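Local coordinates for putative YfrE protein (PDB 3BEE) that is of unknown function but, as a C-terminal TPR-repeat fragment of a CcmH/CycH-like membrane protein, probably mediates protein-protein contacts in cytochrome c biogenesis, at residues A23-D26 and E27-L30; P40-E43 and A44-S47; R58-E61 and A62-W66; N76-R79 and V80-I83. All blocks are in the same frame, centred on the assembly; numbering follows the deposited sequence.

Contact 1 of 4, residues A23-D26 and E27-L30. With EDO (1,2-ethanediol), chain C.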
loop_
_atom_site.group_PDB
_atom_site.type_symbol
_atom_site.label_atom_id
_atom_site.label_comp_id
_atom_site.label_asym_id
_atom_site.label_seq_id
_atom_site.Cartn_x
_atom_site.Cartn_y
_atom_site.Cartn_z
ATOM N N ALA A 23 -0.714 1.580 -13.290
ATOM C CA ALA A 23 0.496 2.395 -13.417
ATOM C C ALA A 23 0.631 3.305 -12.208
ATOM O O ALA A 23 -0.303 4.050 -11.864
ATOM C CB ALA A 23 0.470 3.242 -14.705
HETATM N N MSE A 24 1.806 3.241 -11.595
HETATM C CA MSE A 24 2.251 4.164 -10.541
HETATM C C MSE A 24 2.682 5.512 -11.185
HETATM O O MSE A 24 3.868 5.800 -11.341
HETATM C CB MSE A 24 3.416 3.496 -9.795
HETATM C CG MSE A 24 3.881 4.130 -8.484
HETATM SE SE MSE A 24 2.380 4.487 -7.248
HETATM C CE MSE A 24 1.652 2.612 -7.075
ATOM N N THR A 25 1.711 6.296 -11.636
ATOM C CA THR A 25 1.987 7.603 -12.278
ATOM C C THR A 25 2.393 8.613 -11.215
ATOM O O THR A 25 2.235 8.350 -10.022
ATOM C CB THR A 25 0.730 8.143 -12.979
ATOM O OG1 THR A 25 -0.287 8.385 -11.995
ATOM C CG2 THR A 25 0.211 7.138 -14.008
ATOM N N ASP A 26 2.928 9.759 -11.637
ATOM C CA ASP A 26 3.173 10.867 -10.718
ATOM C C ASP A 26 1.905 11.240 -9.918
ATOM O O ASP A 26 1.984 11.529 -8.719
ATOM C CB ASP A 26 3.728 12.083 -11.472
ATOM C CG ASP A 26 5.118 11.814 -12.053
ATOM O OD1 ASP A 26 5.745 10.820 -11.620
ATOM O OD2 ASP A 26 5.581 12.569 -12.933
ATOM N N GLU A 27 0.739 11.192 -10.570
ATOM C CA GLU A 27 -0.527 11.546 -9.918
ATOM C C GLU A 27 -0.861 10.586 -8.775
ATOM O O GLU A 27 -1.188 11.007 -7.654
ATOM C CB GLU A 27 -1.651 11.602 -10.961
ATOM C CG GLU A 27 -2.964 12.086 -10.415
ATOM C CD GLU A 27 -4.062 12.183 -11.463
ATOM O OE1 GLU A 27 -3.953 11.522 -12.531
ATOM O OE2 GLU A 27 -5.038 12.913 -11.206
ATOM N N VAL A 28 -0.755 9.286 -9.053
ATOM C CA VAL A 28 -0.981 8.243 -8.045
ATOM C C VAL A 28 0.048 8.374 -6.927
ATOM O O VAL A 28 -0.311 8.310 -5.759
ATOM C CB VAL A 28 -0.918 6.810 -8.672
ATOM C CG1 VAL A 28 -0.916 5.688 -7.582
ATOM C CG2 VAL A 28 -2.077 6.591 -9.646
ATOM N N SER A 29 1.326 8.555 -7.288
ATOM C CA SER A 29 2.392 8.614 -6.304
ATOM C C SER A 29 2.182 9.795 -5.369
ATOM O O SER A 29 2.309 9.636 -4.149
ATOM C CB SER A 29 3.779 8.712 -6.962
ATOM O OG SER A 29 3.954 7.654 -7.913
ATOM N N LEU A 30 1.860 10.971 -5.923
ATOM C CA LEU A 30 1.608 12.134 -5.072
ATOM C C LEU A 30 0.433 11.944 -4.101
ATOM O O LEU A 30 0.546 12.305 -2.942
ATOM C CB LEU A 30 1.436 13.424 -5.909
ATOM C CG LEU A 30 1.322 14.778 -5.183
ATOM C CD1 LEU A 30 2.545 15.102 -4.255
ATOM C CD2 LEU A 30 1.117 15.930 -6.206
HETATM C C1 EDO C . 1.918 11.749 -14.659
HETATM O O1 EDO C . 0.805 11.560 -13.758
HETATM C C2 EDO C . 2.365 10.464 -15.381
HETATM O O2 EDO C . 3.506 9.878 -14.698
HETATM O O HOH W 1 5.756 7.851 -10.567
HETATM O O HOH W 2 -2.723 9.154 -13.331
#
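T25 grips the first turn of helix 26-38 with both its oxygens. Its hydroxyl OG1 takes the amide hydrogen of V28 N at 3.1 Å in a nearly straight bond (172°), the N-cap bond of this helix; a chi1 of 63°, which sets OG1 between the backbone N and the carbonyl carbon, swings the oxygen over the helix end. Its carbonyl is used twice. S29 N reaches T25 O at 2.9 Å, and S29 OG, turned back beside its own backbone N, donates to T25 O at 2.8 Å from well above the carbonyl plane. One water joins M24 O, D26 OD1 and S29 OG; a second links T25 OG1 to E27 OE1. An ethanediol, probably from the crystallisation liquor, accepts from D26 N with its O2 (3.1 Å) and from E27 N with its O1. Further out, the bent selenomethionine M24 lays SE against V28 CG1 at 3.5 Å, the two side chains crossing at about a right angle. Y17 of helix 6-18 and D52 of helix 43-55 also touch M24, while V28 packs on A13 and L48. The first amides of a helix lack acceptors within it; here the diol probably stands in for solvent at two of them.

Contact 2 of 4, residues P40-E43 and A44-S47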
loop_
_atom_site.group_PDB
_atom_site.type_symbol
_atom_site.label_atom_id
_atom_site.label_comp_id
_atom_site.label_asym_id
_atom_site.label_seq_id
_atom_site.Cartn_x
_atom_site.Cartn_y
_atom_site.Cartn_z
ATOM N N PRO A 40 1.384 8.076 8.400
ATOM C CA PRO A 40 2.563 7.324 7.943
ATOM C C PRO A 40 2.354 5.818 7.835
ATOM O O PRO A 40 3.099 5.158 7.096
ATOM C CB PRO A 40 3.614 7.631 9.021
ATOM C CG PRO A 40 3.197 8.963 9.573
ATOM C CD PRO A 40 1.696 8.904 9.585
ATOM N N TYR A 41 1.362 5.283 8.540
ATOM C CA TYR A 41 1.069 3.839 8.482
ATOM C C TYR A 41 -0.310 3.555 7.876
ATOM O O TYR A 41 -0.932 2.528 8.140
ATOM C CB TYR A 41 1.270 3.171 9.870
ATOM C CG TYR A 41 2.731 3.168 10.281
ATOM C CD1 TYR A 41 3.585 2.136 9.870
ATOM C CD2 TYR A 41 3.272 4.222 11.021
ATOM C CE1 TYR A 41 4.938 2.142 10.201
ATOM C CE2 TYR A 41 4.624 4.240 11.368
ATOM C CZ TYR A 41 5.448 3.194 10.953
ATOM O OH TYR A 41 6.787 3.197 11.287
ATOM N N ASN A 42 -0.779 4.477 7.040
ATOM C CA ASN A 42 -2.072 4.301 6.403
ATOM C C ASN A 42 -2.140 2.976 5.640
ATOM O O ASN A 42 -1.294 2.693 4.798
ATOM C CB ASN A 42 -2.394 5.454 5.474
ATOM C CG ASN A 42 -3.793 5.383 4.963
ATOM O OD1 ASN A 42 -4.047 4.794 3.910
ATOM N ND2 ASN A 42 -4.732 5.955 5.717
ATOM N N GLU A 43 -3.155 2.179 5.965
ATOM C CA GLU A 43 -3.298 0.841 5.450
ATOM C C GLU A 43 -3.598 0.851 3.975
ATOM O O GLU A 43 -2.957 0.151 3.231
ATOM C CB GLU A 43 -4.409 0.092 6.192
ATOM C CG GLU A 43 -4.453 -1.432 5.842
ATOM C CD GLU A 43 -5.254 -2.259 6.883
ATOM O OE1 GLU A 43 -5.860 -1.649 7.814
ATOM O OE2 GLU A 43 -5.266 -3.514 6.756
ATOM N N ALA A 44 -4.579 1.642 3.552
ATOM C CA ALA A 44 -4.921 1.743 2.129
ATOM C C ALA A 44 -3.707 2.129 1.249
ATOM O O ALA A 44 -3.506 1.554 0.187
ATOM C CB ALA A 44 -6.070 2.697 1.922
ATOM N N ALA A 45 -2.909 3.091 1.715
ATOM C CA ALA A 45 -1.780 3.625 0.962
ATOM C C ALA A 45 -0.616 2.626 0.874
ATOM O O ALA A 45 -0.128 2.331 -0.215
ATOM C CB ALA A 45 -1.319 4.942 1.572
ATOM N N LEU A 46 -0.177 2.106 2.021
ATOM C CA LEU A 46 0.927 1.169 2.052
ATOM C C LEU A 46 0.549 -0.118 1.348
ATOM O O LEU A 46 1.382 -0.777 0.717
ATOM C CB LEU A 46 1.345 0.877 3.500
ATOM C CG LEU A 46 2.076 2.014 4.220
ATOM C CD1 LEU A 46 2.470 1.587 5.649
ATOM C CD2 LEU A 46 3.304 2.444 3.444
ATOM N N SER A 47 -0.720 -0.469 1.450
ATOM C CA SER A 47 -1.207 -1.648 0.799
ATOM C C SER A 47 -1.167 -1.518 -0.738
ATOM O O SER A 47 -0.737 -2.449 -1.430
ATOM C CB SER A 47 -2.596 -2.008 1.349
ATOM O OG SER A 47 -3.218 -2.878 0.471
#
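N42 and E43 lead the chain into helix 43-55, with L46 packing back on N42 and Y41 one turn later. N42 is the N-cap: its OD1 accepts from A45 N at 3.0 Å, the amide hydrogen arriving in the carbonyl plane on a lone pair of OD1. With CG anti to the backbone N (chi1 -172°), the side-chain amide curls over the helix end, where OD1 also lies 3.5 Å from A44 CB and 3.6 Å from A45 CB. The other end of that amide, ND2, is bonded to E39 OE1 and to T7 OG1, so both ends of a buried group are used and its rotation is fixed. In this TPR-like array of antiparallel helices, the cap therefore ties the start of helix 43-55 to helix 6-18 and, through E39, to the residue just after helix 26-38. L46 N continues the turn with a bond to N42 O at 3.1 Å, nearly straight at 170°. Its side chain then runs back toward the loop, CG resting 3.5 Å from N42 O and CD1 3.9 Å from Y41 CA. L36 and L69, from the helices before and after, also touch L46. The extended chain of E43 leaves this turn and lies against L77, on the loop ahead of helix 79-92.

Contact 3 of 4, residues R58-E61 and A62-W66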
loop_
_atom_site.group_PDB
_atom_site.type_symbol
_atom_site.label_atom_id
_atom_site.label_comp_id
_atom_site.label_asym_id
_atom_site.label_seq_id
_atom_site.Cartn_x
_atom_site.Cartn_y
_atom_site.Cartn_z
ATOM N N ARG A 58 8.498 -7.304 -7.856
ATOM C CA ARG A 58 9.477 -6.808 -6.894
ATOM C C ARG A 58 9.085 -7.351 -5.530
ATOM O O ARG A 58 8.560 -6.626 -4.687
ATOM C CB ARG A 58 9.556 -5.270 -6.895
ATOM C CG ARG A 58 10.039 -4.691 -8.238
ATOM C CD ARG A 58 10.219 -3.199 -8.190
ATOM N NE ARG A 58 8.994 -2.512 -7.794
ATOM C CZ ARG A 58 8.147 -1.930 -8.642
ATOM N NH1 ARG A 58 8.382 -1.957 -9.952
ATOM N NH2 ARG A 58 7.067 -1.314 -8.181
ATOM N N PHE A 59 9.340 -8.644 -5.316
ATOM C CA PHE A 59 8.787 -9.349 -4.159
ATOM C C PHE A 59 9.429 -8.882 -2.849
ATOM O O PHE A 59 8.771 -8.795 -1.817
ATOM C CB PHE A 59 8.902 -10.889 -4.353
ATOM C CG PHE A 59 8.071 -11.402 -5.510
ATOM C CD1 PHE A 59 6.674 -11.195 -5.526
ATOM C CD2 PHE A 59 8.671 -12.023 -6.606
ATOM C CE1 PHE A 59 5.888 -11.619 -6.599
ATOM C CE2 PHE A 59 7.897 -12.431 -7.695
ATOM C CZ PHE A 59 6.495 -12.255 -7.682
ATOM N N GLN A 60 10.715 -8.586 -2.900
ATOM C CA GLN A 60 11.443 -8.082 -1.727
ATOM C C GLN A 60 10.884 -6.743 -1.257
ATOM O O GLN A 60 10.627 -6.547 -0.064
ATOM C CB GLN A 60 12.935 -7.941 -2.034
ATOM C CG GLN A 60 13.686 -7.251 -0.904
ATOM C CD GLN A 60 14.097 -8.209 0.190
ATOM O OE1 GLN A 60 13.456 -8.279 1.242
ATOM N NE2 GLN A 60 15.184 -8.948 -0.048
ATOM N N GLU A 61 10.701 -5.820 -2.202
ATOM C CA GLU A 61 10.137 -4.525 -1.875
ATOM C C GLU A 61 8.704 -4.601 -1.396
ATOM O O GLU A 61 8.337 -3.833 -0.533
ATOM C CB GLU A 61 10.271 -3.568 -3.058
ATOM C CG GLU A 61 11.734 -3.311 -3.325
ATOM C CD GLU A 61 11.998 -2.606 -4.614
ATOM O OE1 GLU A 61 11.540 -1.444 -4.751
ATOM O OE2 GLU A 61 12.698 -3.209 -5.473
ATOM N N ALA A 62 7.902 -5.518 -1.964
ATOM C CA ALA A 62 6.548 -5.786 -1.452
ATOM C C ALA A 62 6.584 -6.182 0.024
ATOM O O ALA A 62 5.841 -5.643 0.841
ATOM C CB ALA A 62 5.847 -6.869 -2.298
ATOM N N ILE A 63 7.472 -7.115 0.367
ATOM C CA ILE A 63 7.622 -7.585 1.747
ATOM C C ILE A 63 8.018 -6.449 2.680
ATOM O O ILE A 63 7.421 -6.285 3.751
ATOM C CB ILE A 63 8.605 -8.781 1.861
ATOM C CG1 ILE A 63 8.063 -9.989 1.085
ATOM C CG2 ILE A 63 8.832 -9.184 3.344
ATOM C CD1 ILE A 63 9.083 -11.094 0.886
ATOM N N ASP A 64 8.999 -5.655 2.257
ATOM C CA ASP A 64 9.496 -4.532 3.051
ATOM C C ASP A 64 8.361 -3.567 3.394
ATOM O O ASP A 64 8.327 -3.021 4.482
ATOM C CB ASP A 64 10.575 -3.766 2.276
ATOM C CG ASP A 64 11.865 -4.560 2.124
ATOM O OD1 ASP A 64 12.039 -5.569 2.821
ATOM O OD2 ASP A 64 12.700 -4.189 1.281
ATOM N N THR A 65 7.464 -3.351 2.436
ATOM C CA THR A 65 6.330 -2.424 2.613
ATOM C C THR A 65 5.313 -3.032 3.584
ATOM O O THR A 65 4.787 -2.338 4.447
ATOM C CB THR A 65 5.651 -2.081 1.262
ATOM O OG1 THR A 65 6.654 -1.728 0.301
ATOM C CG2 THR A 65 4.676 -0.922 1.424
ATOM N N TRP A 66 5.050 -4.322 3.435
ATOM C CA TRP A 66 4.123 -5.025 4.339
ATOM C C TRP A 66 4.679 -5.113 5.758
ATOM O O TRP A 66 3.930 -4.977 6.719
ATOM C CB TRP A 66 3.774 -6.424 3.807
ATOM C CG TRP A 66 2.767 -6.426 2.686
ATOM C CD1 TRP A 66 1.589 -5.677 2.615
ATOM C CD2 TRP A 66 2.817 -7.209 1.474
ATOM N NE1 TRP A 66 0.927 -5.960 1.426
ATOM C CE2 TRP A 66 1.650 -6.891 0.716
ATOM C CE3 TRP A 66 3.722 -8.156 0.966
ATOM C CZ2 TRP A 66 1.375 -7.486 -0.547
ATOM C CZ3 TRP A 66 3.463 -8.744 -0.270
ATOM C CH2 TRP A 66 2.296 -8.396 -1.029
#
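These are the first two turns of helix 59-70, led in by R58 at the N-cap position. The regular ladder of backbone bonds starts with A62 N to R58 O at 3.0 Å and I63 N to F59 O, also 3.0 Å; D64 N to Q60 O follows. T65 adds a side-chain bond to this pattern. Its hydroxyl OG1, anti to the carbonyl carbon and beside its own backbone N (chi1 -48°), folds back along the helix and donates to E61 O at 2.8 Å. T65 N meets the same E61 O at 3.1 Å from the opposite face of the carbonyl plane, so that one oxygen takes two hydrogens and the hydroxyl of a buried threonine is satisfied within its own helix. On the outer side, the bent chain of Q60 brings OE1 to 3.4 Å from D64 OD1. Both atoms are acceptors, and although the amide and carboxylate planes lie only 20° apart, the pair is mere proximity. I63 CG1 lies 3.2 Å from F59 O, its side chain running back over that carbonyl. Outside the turn, R58 NE is bonded to H53 ND1, and F59 packs edge-to-face on F54. W66 touches A50 and N51 on one neighbouring helix and I82 and S85 on another, while I63 reaches A89. A helix laid between its predecessor and its successor, with small A62 and bulky W66 buried, is the layered packing of helical hairpins found in TPR proteins.

Contact 4 of 4, residues N76-R79 and V80-I83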
loop_
_atom_site.group_PDB
_atom_site.type_symbol
_atom_site.label_atom_id
_atom_site.label_comp_id
_atom_site.label_asym_id
_atom_site.label_seq_id
_atom_site.Cartn_x
_atom_site.Cartn_y
_atom_site.Cartn_z
ATOM N N ASN A 76 -7.126 -2.704 14.657
ATOM C CA ASN A 76 -7.977 -3.319 13.627
ATOM C C ASN A 76 -7.241 -3.821 12.363
ATOM O O ASN A 76 -7.849 -4.486 11.512
ATOM C CB ASN A 76 -9.111 -2.362 13.227
ATOM C CG ASN A 76 -9.924 -1.870 14.418
ATOM O OD1 ASN A 76 -10.222 -2.622 15.358
ATOM N ND2 ASN A 76 -10.290 -0.591 14.381
ATOM N N LEU A 77 -5.950 -3.512 12.240
ATOM C CA LEU A 77 -5.132 -3.991 11.091
ATOM C C LEU A 77 -5.246 -5.504 10.875
ATOM O O LEU A 77 -5.028 -6.288 11.807
ATOM C CB LEU A 77 -3.658 -3.619 11.280
ATOM C CG LEU A 77 -2.651 -3.914 10.153
ATOM C CD1 LEU A 77 -2.904 -2.989 8.996
ATOM C CD2 LEU A 77 -1.213 -3.744 10.630
ATOM N N ASP A 78 -5.552 -5.913 9.641
ATOM C CA ASP A 78 -5.636 -7.336 9.300
ATOM C C ASP A 78 -4.237 -7.891 9.049
ATOM O O ASP A 78 -3.807 -8.062 7.894
ATOM C CB ASP A 78 -6.536 -7.588 8.074
ATOM C CG ASP A 78 -6.763 -9.068 7.812
ATOM O OD1 ASP A 78 -6.240 -9.898 8.586
ATOM O OD2 ASP A 78 -7.467 -9.408 6.833
ATOM N N ARG A 79 -3.555 -8.189 10.146
ATOM C CA ARG A 79 -2.195 -8.693 10.134
ATOM C C ARG A 79 -2.134 -10.030 9.471
ATOM O O ARG A 79 -1.161 -10.324 8.792
ATOM C CB ARG A 79 -1.647 -8.815 11.559
ATOM C CG ARG A 79 -1.095 -7.521 12.059
ATOM C CD ARG A 79 -0.755 -7.529 13.540
ATOM N NE ARG A 79 -0.731 -6.132 13.934
ATOM C CZ ARG A 79 0.351 -5.359 13.899
ATOM N NH1 ARG A 79 1.540 -5.873 13.570
ATOM N NH2 ARG A 79 0.234 -4.075 14.218
ATOM N N VAL A 80 -3.168 -10.843 9.679
ATOM C CA VAL A 80 -3.222 -12.168 9.089
ATOM C C VAL A 80 -3.089 -12.126 7.554
ATOM O O VAL A 80 -2.255 -12.817 6.990
ATOM C CB VAL A 80 -4.449 -12.984 9.569
ATOM C CG1 VAL A 80 -4.543 -14.334 8.831
ATOM C CG2 VAL A 80 -4.361 -13.253 11.076
ATOM N N THR A 81 -3.868 -11.274 6.890
ATOM C CA THR A 81 -3.828 -11.202 5.416
ATOM C C THR A 81 -2.484 -10.676 4.973
ATOM O O THR A 81 -1.903 -11.187 4.018
ATOM C CB THR A 81 -4.985 -10.357 4.833
ATOM O OG1 THR A 81 -6.222 -10.941 5.244
ATOM C CG2 THR A 81 -4.946 -10.346 3.302
ATOM N N ILE A 82 -1.976 -9.677 5.686
ATOM C CA ILE A 82 -0.683 -9.074 5.363
ATOM C C ILE A 82 0.435 -10.121 5.424
ATOM O O ILE A 82 1.263 -10.212 4.527
ATOM C CB ILE A 82 -0.399 -7.901 6.291
ATOM C CG1 ILE A 82 -1.352 -6.739 5.957
ATOM C CG2 ILE A 82 1.064 -7.446 6.179
ATOM C CD1 ILE A 82 -1.338 -5.597 7.020
ATOM N N ILE A 83 0.443 -10.917 6.482
ATOM C CA ILE A 83 1.488 -11.932 6.646
ATOM C C ILE A 83 1.343 -13.101 5.634
ATOM O O ILE A 83 2.349 -13.700 5.245
ATOM C CB ILE A 83 1.547 -12.432 8.097
ATOM C CG1 ILE A 83 1.958 -11.287 9.041
ATOM C CG2 ILE A 83 2.523 -13.619 8.258
ATOM C CD1 ILE A 83 1.636 -11.593 10.474
HETATM O O HOH W 3 -5.115 -9.747 12.125
#
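D78 and T81 meet through two bonds to a single carboxylate. D78 OD1 accepts from T81 N at 3.2 Å, with the amide hydrogen well aimed (163°), while T81 OG1 donates to D78 OD2 at 2.5 Å, very short for a hydrogen bond and doubtful in its exact length. Both donors stand well above the carboxylate plane, so the group presents a face to T81 and is held at each oxygen. The torsion of D78 makes this possible: CG lies anti to the backbone N (chi1 -173°), which carries the carboxylate forward over the helix start. The negative charge sits at the N-terminal end of the helix, where the helix dipole would probably favour it. This is an N-cap of helix 79-92, the last helix of the chain, and D78 is also the centre of an inverse gamma turn, closed by a weak bond from R79 N to L77 O at 2.9 Å. Behind the cap, I82 N bonds to D78 O at 3.3 Å and I83 N to R79 O at 2.9 Å, the first backbone links of the helix. On the inner side L77 and I82 cross at about a right angle, with L77 CD1 at 3.6 Å from I82 CD1; CD1 of I82 touches CG of L77 as well. Both residues lie on L69 of helix 59-70, and I82 also meets W66 and L70. The extended chain of R79 carries its guanidinium past L77, whose CD2 lies over one face, offset toward the rim, 3.8 Å above the plane. R79 NH1 is bonded to L70 O, at the C-terminal end of helix 59-70.

Contacts 1, 2 and 4 each begin a helix with a side-chain N-cap, but the capping group changes: a threonine hydroxyl, an asparagine amide and an aspartate carboxylate. Contact 3 starts its helix without such a bond and places its threonine hydroxyl inside the turn instead. Contact 1 is at the surface, with waters and ethanediol around its cap, whereas contact 2, whose centre lies about 5 Å from the centre of the chain, gives its cap protein partners. Contacts 2, 3 and 4 are all partly buried, contact 2 the most central. Contact 2 touches both of the others, through L46 O and T65 CG2 and through E43 and L77; W66 and I82 join contacts 3 and 4. Contact 1 touches none.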